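Local coordinates for protein 3-isopropylmalate dehydratase small subunit (Campylobacter jejuni, PDB 3Q3W) that forms the small subunit of isopropylmalate isomerase, which interconverts 2-isopropylmalate and 3-isopropylmalate through 2-isopropylmaleate, at residues 5-10 with 146-151; 13-18 with 71-76; 77-82 with 129-134; 106-111 with 121-126. All blocks are in the same frame, centred on the assembly; numbering follows the deposited sequence. Where two conformers were deposited one is given.

Interaction 1: residues 5-10 with 146-151; sequences QKFIIH and IEISLL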
# COMPACT_ATOMS: atom_id res chain seq x y z
N GLN A 5 2.91 13.72 -1.86
CA GLN A 5 3.20 13.96 -0.49
C GLN A 5 4.63 13.52 -0.25
O GLN A 5 5.06 12.51 -0.77
CB GLN A 5 2.24 13.13 0.32
CG GLN A 5 2.12 13.58 1.71
CD GLN A 5 1.14 12.72 2.48
OE1 GLN A 5 0.12 12.25 1.93
NE2 GLN A 5 1.45 12.50 3.73
N LYS A 6 5.36 14.27 0.55
CA LYS A 6 6.73 13.92 0.90
C LYS A 6 6.85 12.57 1.62
O LYS A 6 6.08 12.28 2.53
CB LYS A 6 7.28 15.03 1.75
CG LYS A 6 8.72 14.98 1.97
CD LYS A 6 9.20 16.27 2.66
CE LYS A 6 8.80 17.53 1.88
NZ LYS A 6 9.68 18.66 2.21
N PHE A 7 7.81 11.74 1.19
CA PHE A 7 8.18 10.53 1.94
C PHE A 7 9.70 10.54 2.14
O PHE A 7 10.46 10.53 1.18
CB PHE A 7 7.72 9.31 1.18
CG PHE A 7 7.77 8.01 1.97
CD1 PHE A 7 6.66 7.24 2.09
CD2 PHE A 7 8.96 7.53 2.48
CE1 PHE A 7 6.67 6.02 2.75
CE2 PHE A 7 9.00 6.32 3.14
CZ PHE A 7 7.83 5.55 3.28
N ILE A 8 10.13 10.62 3.40
CA ILE A 8 11.56 10.58 3.77
C ILE A 8 11.69 9.33 4.64
O ILE A 8 12.12 8.29 4.18
CB ILE A 8 11.96 11.88 4.48
CG1 ILE A 8 11.68 13.08 3.56
CG2 ILE A 8 13.47 11.88 4.91
CD1 ILE A 8 11.96 14.44 4.21
N ILE A 9 11.18 9.43 5.87
CA ILE A 9 11.19 8.35 6.87
C ILE A 9 9.74 8.18 7.28
O ILE A 9 9.09 9.15 7.57
CB ILE A 9 11.97 8.76 8.14
CG1 ILE A 9 13.38 9.30 7.83
CG2 ILE A 9 12.05 7.59 9.13
CD1 ILE A 9 14.51 8.26 7.68
N HIS A 10 9.24 6.95 7.30
CA HIS A 10 7.90 6.67 7.83
C HIS A 10 7.90 5.41 8.68
O HIS A 10 8.43 4.38 8.30
CB HIS A 10 6.90 6.52 6.68
CG HIS A 10 5.53 6.14 7.13
ND1 HIS A 10 4.66 7.05 7.70
CD2 HIS A 10 4.89 4.95 7.14
CE1 HIS A 10 3.54 6.43 8.02
NE2 HIS A 10 3.66 5.15 7.70
N ILE A 146 6.44 -1.18 11.16
CA ILE A 146 7.59 -1.29 10.31
C ILE A 146 8.12 0.13 10.09
O ILE A 146 7.36 1.09 10.07
CB ILE A 146 7.27 -1.98 8.98
CG1 ILE A 146 6.95 -3.47 9.24
CG2 ILE A 146 8.44 -1.80 7.99
CD1 ILE A 146 6.47 -4.27 8.04
N GLU A 147 9.44 0.28 9.99
CA GLU A 147 10.00 1.60 9.64
C GLU A 147 10.67 1.57 8.27
O GLU A 147 11.30 0.61 7.91
CB GLU A 147 10.98 2.10 10.71
CG GLU A 147 11.30 3.59 10.53
CD GLU A 147 11.99 4.24 11.73
OE1 GLU A 147 11.97 3.68 12.84
OE2 GLU A 147 12.56 5.34 11.55
N ILE A 148 10.50 2.66 7.51
CA ILE A 148 11.04 2.74 6.15
C ILE A 148 11.75 4.06 6.00
O ILE A 148 11.17 5.09 6.31
CB ILE A 148 9.95 2.69 5.09
CG1 ILE A 148 9.15 1.39 5.19
CG2 ILE A 148 10.60 2.87 3.68
CD1 ILE A 148 7.73 1.44 4.58
N SER A 149 13.01 4.02 5.55
CA SER A 149 13.75 5.22 5.20
C SER A 149 13.95 5.25 3.68
O SER A 149 14.59 4.37 3.11
CB SER A 149 15.12 5.21 5.90
OG SER A 149 15.90 6.34 5.52
N LEU A 150 13.44 6.28 3.03
CA LEU A 150 13.63 6.40 1.58
C LEU A 150 14.99 7.03 1.30
O LEU A 150 15.49 6.95 0.17
CB LEU A 150 12.53 7.22 0.93
CG LEU A 150 12.65 7.51 -0.57
CD1 LEU A 150 12.74 6.27 -1.39
CD2 LEU A 150 11.48 8.30 -0.97
N LEU A 151 15.59 7.67 2.30
CA LEU A 151 16.97 8.15 2.20
C LEU A 151 17.94 7.00 2.10
O LEU A 151 18.80 7.00 1.25
CB LEU A 151 17.37 8.97 3.41
CG LEU A 151 16.78 10.36 3.48
CD1 LEU A 151 17.23 11.04 4.77
CD2 LEU A 151 17.19 11.17 2.27

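Interaction 2: residues 13-18 with 71-76; sequences IACPLE and QNSSIL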
# COMPACT_ATOMS: atom_id res chain seq x y z
N ILE A 13 1.97 1.16 11.38
CA ILE A 13 1.38 -0.14 11.45
C ILE A 13 1.33 -0.75 10.05
O ILE A 13 0.81 -0.14 9.10
CB ILE A 13 -0.05 -0.03 12.05
CG1 ILE A 13 -0.02 0.65 13.42
CG2 ILE A 13 -0.77 -1.39 12.05
CD1 ILE A 13 0.59 -0.12 14.52
N ALA A 14 1.92 -1.94 9.91
CA ALA A 14 1.87 -2.68 8.65
C ALA A 14 0.89 -3.84 8.74
O ALA A 14 0.73 -4.45 9.81
CB ALA A 14 3.21 -3.16 8.29
N CYS A 15 0.24 -4.13 7.60
CA CYS A 15 -0.84 -5.11 7.51
C CYS A 15 -0.55 -6.05 6.35
O CYS A 15 -0.42 -5.59 5.21
CB CYS A 15 -2.20 -4.46 7.26
SG CYS A 15 -3.53 -5.68 7.23
N PRO A 16 -0.48 -7.35 6.63
CA PRO A 16 -0.20 -8.27 5.56
C PRO A 16 -1.46 -8.69 4.83
O PRO A 16 -2.47 -9.00 5.47
CB PRO A 16 0.43 -9.46 6.29
CG PRO A 16 -0.21 -9.45 7.62
CD PRO A 16 -0.59 -8.04 7.93
N LEU A 17 -1.41 -8.68 3.51
CA LEU A 17 -2.53 -9.14 2.69
C LEU A 17 -2.03 -10.25 1.75
O LEU A 17 -1.48 -9.99 0.68
CB LEU A 17 -3.16 -7.98 1.89
CG LEU A 17 -3.68 -6.81 2.73
CD1 LEU A 17 -4.14 -5.62 1.78
CD2 LEU A 17 -4.82 -7.19 3.60
N GLU A 18 -2.27 -11.49 2.17
CA GLU A 18 -1.67 -12.66 1.54
C GLU A 18 -2.47 -13.06 0.31
O GLU A 18 -3.08 -14.14 0.25
CB GLU A 18 -1.60 -13.79 2.56
CG GLU A 18 -0.63 -13.49 3.71
CD GLU A 18 -0.52 -14.66 4.69
OE1 GLU A 18 0.17 -15.67 4.38
OE2 GLU A 18 -1.14 -14.57 5.76
N GLN A 71 -5.52 -1.69 13.10
CA GLN A 71 -6.09 -0.37 13.07
C GLN A 71 -5.00 0.60 12.72
O GLN A 71 -3.82 0.40 13.08
CB GLN A 71 -6.61 0.05 14.42
CG GLN A 71 -8.01 -0.33 14.65
CD GLN A 71 -8.46 0.15 16.03
OE1 GLN A 71 -9.57 0.61 16.20
NE2 GLN A 71 -7.56 0.07 17.01
N ASN A 72 -5.40 1.66 12.02
CA ASN A 72 -4.47 2.69 11.59
C ASN A 72 -3.29 2.19 10.73
O ASN A 72 -2.18 2.74 10.79
CB ASN A 72 -3.96 3.50 12.79
CG ASN A 72 -4.84 4.66 13.08
OD1 ASN A 72 -5.98 4.50 13.55
ND2 ASN A 72 -4.37 5.85 12.75
N SER A 73 -3.53 1.20 9.90
CA SER A 73 -2.47 0.68 9.01
C SER A 73 -2.03 1.77 8.05
O SER A 73 -2.89 2.48 7.49
CB SER A 73 -2.96 -0.56 8.24
OG SER A 73 -2.97 -1.71 9.07
N SER A 74 -0.72 1.94 7.86
CA SER A 74 -0.19 2.85 6.86
C SER A 74 0.83 2.21 5.93
O SER A 74 1.36 2.86 4.98
CB SER A 74 0.39 4.13 7.51
OG SER A 74 1.49 3.84 8.37
N ILE A 75 1.10 0.93 6.17
CA ILE A 75 1.92 0.07 5.30
C ILE A 75 1.23 -1.26 5.01
O ILE A 75 0.65 -1.88 5.92
CB ILE A 75 3.27 -0.25 5.99
CG1 ILE A 75 4.05 1.03 6.19
CG2 ILE A 75 4.09 -1.21 5.16
CD1 ILE A 75 5.22 0.93 7.22
N LEU A 76 1.32 -1.71 3.76
CA LEU A 76 0.76 -3.00 3.34
C LEU A 76 1.88 -3.91 2.92
O LEU A 76 2.87 -3.45 2.35
CB LEU A 76 -0.25 -2.85 2.21
CG LEU A 76 -1.53 -2.02 2.46
CD1 LEU A 76 -2.42 -2.01 1.20
CD2 LEU A 76 -2.31 -2.49 3.68
O HOH W 1 0.39 3.62 10.94

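Interaction 3: residues 77-82 with 129-134; sequences VSFENF and DEVLEI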
# COMPACT_ATOMS: atom_id res chain seq x y z
N VAL A 77 1.74 -5.20 3.21
CA VAL A 77 2.66 -6.19 2.72
C VAL A 77 1.84 -7.22 1.96
O VAL A 77 0.97 -7.90 2.54
CB VAL A 77 3.40 -6.84 3.87
CG1 VAL A 77 4.52 -7.77 3.32
CG2 VAL A 77 3.98 -5.79 4.74
N SER A 78 2.08 -7.32 0.66
CA SER A 78 1.34 -8.23 -0.21
C SER A 78 2.23 -9.10 -1.07
O SER A 78 3.45 -9.08 -0.96
CB SER A 78 0.41 -7.44 -1.10
OG SER A 78 -0.71 -8.22 -1.49
N PHE A 79 1.62 -9.91 -1.92
CA PHE A 79 2.37 -10.82 -2.73
C PHE A 79 2.48 -10.21 -4.12
O PHE A 79 2.26 -9.00 -4.28
CB PHE A 79 1.71 -12.19 -2.74
CG PHE A 79 1.70 -12.91 -1.40
CD1 PHE A 79 2.66 -12.65 -0.43
CD2 PHE A 79 0.77 -13.92 -1.16
CE1 PHE A 79 2.65 -13.36 0.74
CE2 PHE A 79 0.77 -14.64 0.01
CZ PHE A 79 1.71 -14.36 0.96
N GLU A 80 2.86 -11.02 -5.10
CA GLU A 80 3.31 -10.51 -6.39
C GLU A 80 2.23 -9.89 -7.22
O GLU A 80 1.06 -10.20 -7.07
CB GLU A 80 4.01 -11.60 -7.22
CG GLU A 80 3.27 -12.96 -7.34
CD GLU A 80 3.76 -14.01 -6.32
OE1 GLU A 80 3.75 -13.73 -5.10
OE2 GLU A 80 4.17 -15.11 -6.76
N ASN A 81 2.68 -9.05 -8.15
CA ASN A 81 1.85 -8.40 -9.15
C ASN A 81 0.74 -7.60 -8.50
O ASN A 81 -0.41 -7.61 -8.94
CB ASN A 81 1.32 -9.42 -10.19
CG ASN A 81 0.73 -8.76 -11.42
OD1 ASN A 81 1.17 -7.68 -11.84
ND2 ASN A 81 -0.29 -9.38 -12.00
N PHE A 82 1.11 -6.86 -7.47
CA PHE A 82 0.17 -6.00 -6.81
C PHE A 82 -0.21 -4.86 -7.74
O PHE A 82 0.64 -4.20 -8.30
CB PHE A 82 0.75 -5.42 -5.54
CG PHE A 82 -0.26 -4.65 -4.71
CD1 PHE A 82 -0.93 -5.25 -3.67
CD2 PHE A 82 -0.53 -3.31 -4.99
CE1 PHE A 82 -1.84 -4.53 -2.90
CE2 PHE A 82 -1.44 -2.60 -4.23
CZ PHE A 82 -2.11 -3.20 -3.21
N ASP A 129 11.32 -14.11 -0.92
CA ASP A 129 11.75 -14.67 0.37
C ASP A 129 11.66 -13.63 1.47
O ASP A 129 11.26 -13.94 2.59
CB ASP A 129 13.17 -15.27 0.31
CG ASP A 129 14.28 -14.23 0.31
OD1 ASP A 129 15.11 -14.24 1.26
OD2 ASP A 129 14.37 -13.41 -0.65
N GLU A 130 12.02 -12.39 1.17
CA GLU A 130 12.02 -11.35 2.18
C GLU A 130 10.55 -10.98 2.50
O GLU A 130 10.22 -10.81 3.67
CB GLU A 130 12.80 -10.12 1.71
CG GLU A 130 14.38 -10.28 1.58
CD GLU A 130 15.06 -9.03 0.92
OE1 GLU A 130 14.36 -8.31 0.17
OE2 GLU A 130 16.28 -8.78 1.13
N VAL A 131 9.69 -10.91 1.49
CA VAL A 131 8.25 -10.65 1.70
C VAL A 131 7.62 -11.75 2.59
O VAL A 131 6.85 -11.45 3.49
CB VAL A 131 7.46 -10.57 0.36
CG1 VAL A 131 5.97 -10.36 0.63
CG2 VAL A 131 8.00 -9.45 -0.55
N LEU A 132 8.02 -13.00 2.37
CA LEU A 132 7.40 -14.15 3.01
C LEU A 132 7.74 -14.16 4.49
O LEU A 132 6.89 -14.44 5.36
CB LEU A 132 7.92 -15.43 2.34
CG LEU A 132 6.85 -16.36 1.77
CD1 LEU A 132 5.59 -15.60 1.41
CD2 LEU A 132 7.42 -17.14 0.57
N GLU A 133 8.99 -13.82 4.74
CA GLU A 133 9.54 -13.65 6.07
C GLU A 133 8.86 -12.52 6.82
O GLU A 133 8.53 -12.67 7.98
CB GLU A 133 11.05 -13.39 5.95
CG GLU A 133 11.80 -12.94 7.19
CD GLU A 133 13.32 -12.92 6.97
OE1 GLU A 133 13.78 -12.89 5.81
OE2 GLU A 133 14.09 -12.94 7.95
N ILE A 134 8.73 -11.36 6.19
CA ILE A 134 7.99 -10.20 6.77
C ILE A 134 6.59 -10.56 7.24
O ILE A 134 6.27 -10.32 8.37
CB ILE A 134 7.94 -9.02 5.79
CG1 ILE A 134 9.29 -8.32 5.79
CG2 ILE A 134 6.89 -8.02 6.15
CD1 ILE A 134 9.53 -7.51 4.57

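Interaction 4: residues 106-111 with 121-126; sequences PSFADI and LLTIEL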
# COMPACT_ATOMS: atom_id res chain seq x y z
N PRO A 106 6.72 -8.39 -3.70
CA PRO A 106 7.82 -8.86 -4.54
C PRO A 106 7.86 -8.16 -5.92
O PRO A 106 8.93 -8.03 -6.51
CB PRO A 106 7.53 -10.36 -4.72
CG PRO A 106 6.36 -10.67 -3.83
CD PRO A 106 5.64 -9.39 -3.63
N SER A 107 6.69 -7.73 -6.41
CA SER A 107 6.57 -7.03 -7.66
C SER A 107 5.24 -6.23 -7.70
O SER A 107 4.35 -6.44 -6.89
CB SER A 107 6.62 -8.00 -8.81
OG SER A 107 5.60 -8.96 -8.69
N PHE A 108 5.18 -5.29 -8.65
CA PHE A 108 4.02 -4.42 -8.86
C PHE A 108 3.77 -4.36 -10.34
O PHE A 108 4.71 -4.32 -11.13
CB PHE A 108 4.31 -3.00 -8.38
CG PHE A 108 4.48 -2.88 -6.93
CD1 PHE A 108 3.38 -2.61 -6.11
CD2 PHE A 108 5.73 -3.03 -6.34
CE1 PHE A 108 3.53 -2.50 -4.77
CE2 PHE A 108 5.87 -2.94 -4.99
CZ PHE A 108 4.77 -2.66 -4.20
N ALA A 109 2.49 -4.33 -10.70
CA ALA A 109 2.10 -4.10 -12.05
C ALA A 109 2.70 -2.76 -12.47
O ALA A 109 2.59 -1.78 -11.76
CB ALA A 109 0.60 -4.10 -12.20
N ASP A 110 3.33 -2.73 -13.64
CA ASP A 110 4.06 -1.55 -14.09
C ASP A 110 3.20 -0.29 -14.06
O ASP A 110 3.66 0.76 -13.59
CB ASP A 110 4.59 -1.75 -15.52
CG ASP A 110 5.57 -2.92 -15.65
OD1 ASP A 110 6.12 -3.38 -14.63
OD2 ASP A 110 5.77 -3.38 -16.80
N ILE A 111 1.98 -0.38 -14.55
CA ILE A 111 1.15 0.82 -14.66
C ILE A 111 0.82 1.38 -13.26
O ILE A 111 0.99 2.56 -13.00
CB ILE A 111 -0.14 0.56 -15.45
CG1 ILE A 111 0.18 0.26 -16.93
CG2 ILE A 111 -1.04 1.79 -15.38
CD1 ILE A 111 -1.03 -0.16 -17.75
N LEU A 121 2.81 7.43 -3.14
CA LEU A 121 2.65 6.11 -2.55
C LEU A 121 3.92 5.27 -2.84
O LEU A 121 4.12 4.85 -3.97
CB LEU A 121 1.41 5.43 -3.15
CG LEU A 121 1.02 4.00 -2.73
CD1 LEU A 121 0.99 3.86 -1.20
CD2 LEU A 121 -0.32 3.54 -3.33
N LEU A 122 4.78 5.07 -1.85
CA LEU A 122 6.04 4.37 -2.07
C LEU A 122 5.92 2.87 -2.26
O LEU A 122 5.46 2.12 -1.37
CB LEU A 122 7.01 4.64 -0.95
CG LEU A 122 8.40 4.02 -1.05
CD1 LEU A 122 9.11 4.33 -2.40
CD2 LEU A 122 9.27 4.54 0.12
N THR A 123 6.40 2.42 -3.40
CA THR A 123 6.30 1.03 -3.78
C THR A 123 7.68 0.35 -3.63
O THR A 123 8.63 0.66 -4.37
CB THR A 123 5.84 0.96 -5.21
OG1 THR A 123 6.79 1.64 -6.00
CG2 THR A 123 4.52 1.67 -5.36
N ILE A 124 7.76 -0.55 -2.65
CA ILE A 124 8.99 -1.21 -2.24
C ILE A 124 8.97 -2.62 -2.73
O ILE A 124 8.15 -3.45 -2.28
CB ILE A 124 9.10 -1.21 -0.73
CG1 ILE A 124 9.27 0.22 -0.24
CG2 ILE A 124 10.26 -2.12 -0.26
CD1 ILE A 124 8.93 0.48 1.21
N GLU A 125 9.88 -2.92 -3.66
CA GLU A 125 10.00 -4.26 -4.19
C GLU A 125 11.05 -4.98 -3.35
O GLU A 125 12.18 -4.50 -3.25
CB GLU A 125 10.38 -4.25 -5.67
CG GLU A 125 9.21 -3.89 -6.58
CD GLU A 125 9.57 -3.71 -8.06
OE1 GLU A 125 10.80 -3.75 -8.40
OE2 GLU A 125 8.61 -3.57 -8.87
N LEU A 126 10.65 -6.10 -2.73
CA LEU A 126 11.57 -6.98 -2.02
C LEU A 126 11.61 -8.36 -2.67
O LEU A 126 10.69 -8.75 -3.36
CB LEU A 126 11.16 -7.10 -0.55
CG LEU A 126 11.30 -5.80 0.26
CD1 LEU A 126 11.16 -6.05 1.76
CD2 LEU A 126 12.66 -5.13 -0.07

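Interaction 1: residues 5-10 with 146-151
I9 and H10 pair with S149 and I148 in antiparallel fashion, at the place where the mixed sheet of this aconitase C-terminal-type fold passes from parallel to antiparallel order. Backbone bonds carry the pairing. H10 and I148 form the hydrogen-bonded pair, with H10 N 2.9 Å from I148 O and I148 N 2.8 Å from H10 O, while I9 faces S149 in the adjoining non-hydrogen-bonded pair. One more rung lies past these bridges: L150 N meets I8 O at 2.7 Å in a nearly straight bond (172°). A CA-H...O contact from I9 CA makes I148 O an acceptor twice over.

The apolar part centres on F7. With CG anti to the backbone N (chi1 -168°), F7 brings its ring against I148, crossing that side chain at about a right angle. I148 CB lies in the ring plane at the edge, and I148 CG2 is 3.8 Å from F7 CE2. L150 CB comes beside F7 CD2 at 3.9 Å, and L150 itself reaches on to L174 and L175 of helix 168-176. At the periphery the side chains of I8 and L151 run alongside each other in the same direction, I8 CG2 3.9 Å from L151 CD1.

Interaction 2: residues 13-18 with 71-76
A14 pairs with I75, and C15 with L76, in parallel register, although the segments 13-17 and 73-76 are strongly twisted, their directions 47° apart. I13 O accepts two successive amides: S74 N at 2.9 Å, lying in the carbonyl plane, and I75 N at 3.1 Å, tilted out of it. The next bond runs the other way, from C15 N to I75 O at 2.8 Å, and A14 CA adds a CA-H...O contact to the same oxygen.

On one face of the sheet the methyl group of A14 rests against I75, CB to CB at 3.7 Å. On the other, L76 reaches forward along strand 13-17. With CG anti to its carbonyl carbon (chi1 -62°), it brings CD2 near C15 CB and CD1 to 4.0 Å from CD1 of L17. S73 OG touches C15 CB at 3.4 Å, while its hydrogen bond goes to Y70 O. At the start of the pairing a water accepts from I13 N at 3.0 Å, donates to N72 O and also binds S74 OG, adding a bridge beside the direct bonds. S74 OG is also hydrogen-bonded to H10 NE2.

Around this junction, I146 of the antiparallel neighbour 145-149 packs on both A14 and I75. L138 of helix 128-140 covers A14 and P16, and the loop residues N64 and L65 meet C15 and S73 on the opposite face.

Interaction 3: residues 77-82 with 129-134
V77 points toward helix 128-140 and meets V131 and I134, which lie on the face of that helix turned to the sheet. This is the close, buried part of the contact. V77 CG1 is 3.7 Å from I134 CG2 and 4.0 Å from V131 CG1, and V77 CG2 also touches I134 CG2. V77 and V131 slide past each other in opposite directions, whereas V77 and I134 meet at a slant. In V131, CG1 stands anti to the backbone N (chi1 177°), which brings this methyl against both V77 CG1 and the next carbonyl oxygen, S78 O, 3.2 Å away.

Farther along, the chain leaves the strand and the packing opens toward solvent. The F79 ring receives V131 CG1 near its plane, at the edge, with a spacing of 4.2 Å from CD1. L132, on the exposed flank of the helix, crosses the F79 side chain at about a right angle and places CD1 3.8 Å from F79 CE1. Polar groups gather at this border: K128 forms a cation-pi contact with F79 and a salt bridge with E80.

The side chains that meet between strand and helix are thus apolar, and no polar bond links the two segments. The cost falls on S78 O, which is buried here under a methyl and has no hydrogen-bonding partner in the model, while S78 OG is occupied by L17 O. Fixing the helix over the strand end therefore probably depends on shape and hydrophobic burial, with the K128 interactions adding polar restraint at the margin.

Interaction 4: residues 106-111 with 121-126
L126 O receives the CA-H of P106, a close CA-H...O contact with 3.1 Å between CA and the oxygen and an angle of 159° at the hydrogen; P106 CB lies beside the same oxygen at 3.8 Å. From this polar point the two segments run in nearly opposite directions, and F108 supplies most of the side-chain contact. Its CG, anti to the carbonyl carbon (chi1 -67°), turns the ring inward toward strand 122-125. T123 CB sits over one ring face in a CH-pi contact, 3.9 Å from the centroid and 13° off the normal. The ring edge is engaged too: I124 O lies 3.6 Å from CE2, and E125 CG is equally close to CD2. E125 slides past the ring in the opposite direction with its carboxylate nearly coplanar with it, and OE2 forms a salt bridge to K113 of helix 110-118, which should help to hold the carboxylate there. F108 N is buried without a partner in the model. The arrangement belongs to a beta-alpha-beta crossover: strand 102-105 leads through this turn into helix 110-118, whose chain returns as the parallel strand 122-125, with the F108 ring packed against strand 122-125 and I103.

How the interactions relate
All four contacts reach one mixed sheet. Interactions 1 and 2 share strand 9-17, and H10 NE2 probably hydrogen-bonds S74 OG at 2.6 Å, joining the two. Strand 73-78 then carries interaction 2 into interaction 3, where L17 N lies 2.7 Å from V77 O. Interactions 3 and 4 meet at the loops, with N81 N 3.0 Å from S107 OG in a probable hydrogen bond. Interaction 4 in turn touches interaction 1 through F7 CE2 and L122 CD2, 3.5 Å apart. Interactions 2 and 4 do not touch: their centres are about 15 Å apart, on opposite sides of the chain's centre. Along the chain, interaction 1 encloses the other three.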